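Local coordinates for protein NADH-dependent FAD reductase (PDB 4R82) that reduces free FAD with NADH, supplying diffusible FADH2 to the monooxygenase and halogenase of enediyne antibiotic C-1027 biosynthesis, at residues Ala49-Ser54 with Leu63-Lys68. Residues are numbered along the deposited sequence; the frame is centred on the assembly and turned at random.
With MG (magnesium ion), chain J; FAD (flavin-adenine dinucleotide), chain K; NAD (nicotinamide-adenine-dinucleotide), chain C.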
loop_
_atom_site.group_PDB
_atom_site.type_symbol
_atom_site.label_atom_id
_atom_site.label_comp_id
_atom_site.label_asym_id
_atom_site.label_seq_id
_atom_site.Cartn_x
_atom_site.Cartn_y
_atom_site.Cartn_z
ATOM N N ALA A 49 5.423 -1.876 9.731
ATOM C CA ALA A 49 4.590 -2.390 8.639
ATOM C C ALA A 49 4.485 -1.425 7.483
ATOM O O ALA A 49 4.145 -0.242 7.677
ATOM C CB ALA A 49 3.193 -2.739 9.148
ATOM N N ASN A 50 4.716 -1.926 6.272
ATOM C CA ASN A 50 4.492 -1.099 5.092
ATOM C C ASN A 50 3.308 -1.575 4.242
ATOM O O ASN A 50 2.991 -0.967 3.222
ATOM C CB ASN A 50 5.764 -0.993 4.254
ATOM C CG ASN A 50 6.022 -2.234 3.444
ATOM O OD1 ASN A 50 5.684 -3.341 3.860
ATOM N ND2 ASN A 50 6.597 -2.059 2.258
ATOM N N SER A 51 2.646 -2.642 4.680
ATOM C CA SER A 51 1.506 -3.191 3.948
ATOM C C SER A 51 0.216 -2.404 4.222
ATOM O O SER A 51 -0.849 -2.763 3.726
ATOM C CB SER A 51 1.301 -4.661 4.319
ATOM O OG SER A 51 0.960 -4.770 5.692
ATOM N N PHE A 52 0.318 -1.337 5.007
ATOM C CA PHE A 52 -0.829 -0.483 5.296
ATOM C C PHE A 52 -1.425 0.057 4.007
ATOM O O PHE A 52 -0.709 0.589 3.155
ATOM C CB PHE A 52 -0.395 0.685 6.189
ATOM C CG PHE A 52 -1.466 1.710 6.398
ATOM C CD1 PHE A 52 -2.458 1.508 7.346
ATOM C CD2 PHE A 52 -1.494 2.867 5.627
ATOM C CE1 PHE A 52 -3.465 2.447 7.523
ATOM C CE2 PHE A 52 -2.491 3.811 5.800
ATOM C CZ PHE A 52 -3.482 3.601 6.753
ATOM N N THR A 53 -2.746 -0.048 3.876
ATOM C CA THR A 53 -3.427 0.430 2.676
ATOM C C THR A 53 -4.752 1.051 3.083
ATOM O O THR A 53 -5.502 0.445 3.836
ATOM C CB THR A 53 -3.704 -0.739 1.735
ATOM O OG1 THR A 53 -2.461 -1.377 1.409
ATOM C CG2 THR A 53 -4.380 -0.258 0.462
ATOM N N SER A 54 -5.058 2.252 2.600
ATOM C CA SER A 54 -6.388 2.786 2.851
ATOM C C SER A 54 -7.362 2.192 1.836
ATOM O O SER A 54 -7.062 2.090 0.643
ATOM C CB SER A 54 -6.400 4.307 2.827
ATOM O OG SER A 54 -5.681 4.843 1.734
ATOM N N LEU A 63 -6.440 -1.428 5.746
ATOM C CA LEU A 63 -6.000 -2.795 6.002
ATOM C C LEU A 63 -4.508 -2.842 6.268
ATOM O O LEU A 63 -3.767 -1.923 5.896
ATOM C CB LEU A 63 -6.411 -3.767 4.874
ATOM C CG LEU A 63 -5.807 -3.645 3.468
ATOM C CD1 LEU A 63 -4.385 -4.218 3.404
ATOM C CD2 LEU A 63 -6.718 -4.351 2.465
ATOM N N ILE A 64 -4.091 -3.908 6.943
ATOM C CA ILE A 64 -2.685 -4.259 7.056
ATOM C C ILE A 64 -2.541 -5.752 6.775
ATOM O O ILE A 64 -3.489 -6.530 6.970
ATOM C CB ILE A 64 -2.107 -3.935 8.456
ATOM C CG1 ILE A 64 -2.950 -4.590 9.555
ATOM C CG2 ILE A 64 -2.040 -2.424 8.678
ATOM C CD1 ILE A 64 -2.405 -4.329 10.965
ATOM N N CYS A 65 -1.354 -6.156 6.330
ATOM C CA CYS A 65 -1.076 -7.569 6.089
ATOM C C CYS A 65 0.028 -7.960 7.040
ATOM O O CYS A 65 1.071 -7.306 7.066
ATOM C CB CYS A 65 -0.581 -7.778 4.656
ATOM S SG CYS A 65 -1.776 -7.217 3.413
ATOM N N VAL A 66 -0.201 -9.016 7.814
ATOM C CA VAL A 66 0.717 -9.402 8.878
ATOM C C VAL A 66 1.075 -10.869 8.739
ATOM O O VAL A 66 0.191 -11.732 8.643
ATOM C CB VAL A 66 0.100 -9.138 10.271
ATOM C CG1 VAL A 66 1.049 -9.565 11.379
ATOM C CG2 VAL A 66 -0.229 -7.658 10.424
ATOM N N GLY A 67 2.372 -11.157 8.723
ATOM C CA GLY A 67 2.844 -12.521 8.595
ATOM C C GLY A 67 2.299 -13.431 9.674
ATOM O O GLY A 67 2.226 -13.052 10.854
ATOM N N LYS A 68 1.925 -14.643 9.280
ATOM C CA LYS A 68 1.318 -15.581 10.216
ATOM C C LYS A 68 2.215 -15.963 11.392
ATOM O O LYS A 68 1.716 -16.323 12.453
ATOM C CB LYS A 68 0.844 -16.828 9.476
ATOM C CG LYS A 68 -0.404 -16.589 8.645
ATOM C CD LYS A 68 -0.701 -17.799 7.797
ATOM C CE LYS A 68 -1.999 -17.634 7.051
ATOM N NZ LYS A 68 -2.248 -18.806 6.158
HETATM MG MG MG J . -0.482 -0.372 0.123
HETATM N N1 FAD K . 5.919 -7.534 8.548
HETATM C C2 FAD K . 4.655 -7.784 8.244
HETATM O O2 FAD K . 4.065 -8.948 8.716
HETATM N N3 FAD K . 3.897 -6.967 7.517
HETATM C C4 FAD K . 4.424 -5.829 7.040
HETATM O O4 FAD K . 3.650 -4.968 6.287
HETATM C C4X FAD K . 5.787 -5.516 7.309
HETATM N N5 FAD K . 6.332 -4.366 6.804
HETATM C C5X FAD K . 7.630 -4.076 7.105
HETATM C C6 FAD K . 8.187 -2.873 6.598
HETATM C C7 FAD K . 9.523 -2.576 6.878
HETATM C C7M FAD K . 10.159 -1.274 6.340
HETATM C C8 FAD K . 10.294 -3.446 7.667
HETATM C C8M FAD K . 11.737 -3.092 7.965
HETATM C C9 FAD K . 9.742 -4.634 8.171
HETATM C C9A FAD K . 8.392 -4.956 7.890
HETATM N N10 FAD K . 7.840 -6.122 8.389
HETATM C C10 FAD K . 6.538 -6.394 8.090
HETATM C "C1'" FAD K . 8.604 -7.073 9.200
HETATM C "C2'" FAD K . 8.402 -6.898 10.693
HETATM O "O2'" FAD K . 8.498 -5.516 11.002
HETATM C "C3'" FAD K . 9.538 -7.600 11.426
HETATM O "O3'" FAD K . 10.769 -7.181 10.869
HETATM C "C4'" FAD K . 9.469 -9.083 11.228
HETATM O "O4'" FAD K . 8.130 -9.480 11.339
HETATM C "C5'" FAD K . 10.393 -9.840 12.214
HETATM O "O5'" FAD K . 9.905 -9.863 13.567
HETATM P P FAD K . 8.356 -10.260 13.938
HETATM O O1P FAD K . 8.276 -10.928 15.305
HETATM O O2P FAD K . 7.840 -11.213 12.886
HETATM O O3P FAD K . 7.531 -8.997 13.961
HETATM P PA NAD C . 13.438 -6.347 1.486
HETATM O O1A NAD C . 13.127 -6.760 2.923
HETATM O O2A NAD C . 14.605 -5.380 1.489
HETATM O O5B NAD C . 12.191 -5.572 0.929
HETATM C C5B NAD C . 11.752 -5.633 -0.379
HETATM C C4B NAD C . 10.311 -5.847 -0.558
HETATM O O4B NAD C . 10.010 -7.160 -0.173
HETATM C C3B NAD C . 9.524 -4.950 0.303
HETATM O O3B NAD C . 8.370 -4.575 -0.389
HETATM C C2B NAD C . 9.141 -5.785 1.436
HETATM O O2B NAD C . 8.005 -5.319 2.072
HETATM C C1B NAD C . 8.924 -7.077 0.802
HETATM N N9A NAD C . 9.022 -8.228 1.711
HETATM C C8A NAD C . 10.099 -8.614 2.422
HETATM N N7A NAD C . 9.816 -9.716 3.137
HETATM C C5A NAD C . 8.529 -10.041 2.881
HETATM C C6A NAD C . 7.681 -11.060 3.317
HETATM N N6A NAD C . 8.128 -12.015 4.211
HETATM N N1A NAD C . 6.425 -11.105 2.848
HETATM C C2A NAD C . 5.958 -10.189 1.988
HETATM N N3A NAD C . 6.748 -9.202 1.541
HETATM C C4A NAD C . 8.023 -9.103 1.972
HETATM O O3 NAD C . 13.821 -7.611 0.631
HETATM O O HOH W 1 1.325 -0.513 1.302
HETATM O O HOH W 2 -0.984 1.227 -1.144
#
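Thr-53 and Leu-63 form an antiparallel hydrogen-bonded pair: Thr-53 N gives to Leu-63 O (2.9 Å) and Leu-63 N to Thr-53 O (2.8 Å). Leu-63 O also meets Phe-52 CA in a CA-H...O contact of 3.3 Å. Beyond this pair the ladder gives way to Ser-51, whose OG accepts a hydrogen bond from Cys-65 N at 2.8 Å, 160° at the hydrogen. With chi1 at 64°, Ser-51 OG can meet both Cys-65 N and, also at 2.8 Å, flavin O4, to which Ser-51 N donates. Backbone atoms of both segments line the flavin edge from N5 to O2: Asn-50 N gives to N5, Cys-65 O accepts a hydrogen bond from flavin N3 at 2.9 Å (169° at the hydrogen), and Gly-67 N donates to O2 at 2.8 Å. Water 1 satisfies the carbonyls of Asn-50 and Phe-52 and binds the magnesium ion, which Thr-53 OG1 reaches at a long 2.6 Å; Thr-53 of the second subunit binds the same ion. Ile-64 CG2 packs at the edge of the Phe-52 ring. In this hairpin, strand 53-56 is an outermost strand, within this chain, of the seven-stranded antiparallel sheet; strand 61-67 pairs onward with strand 146-158, and Ile-64 and Val-66 pack against helix 71-78.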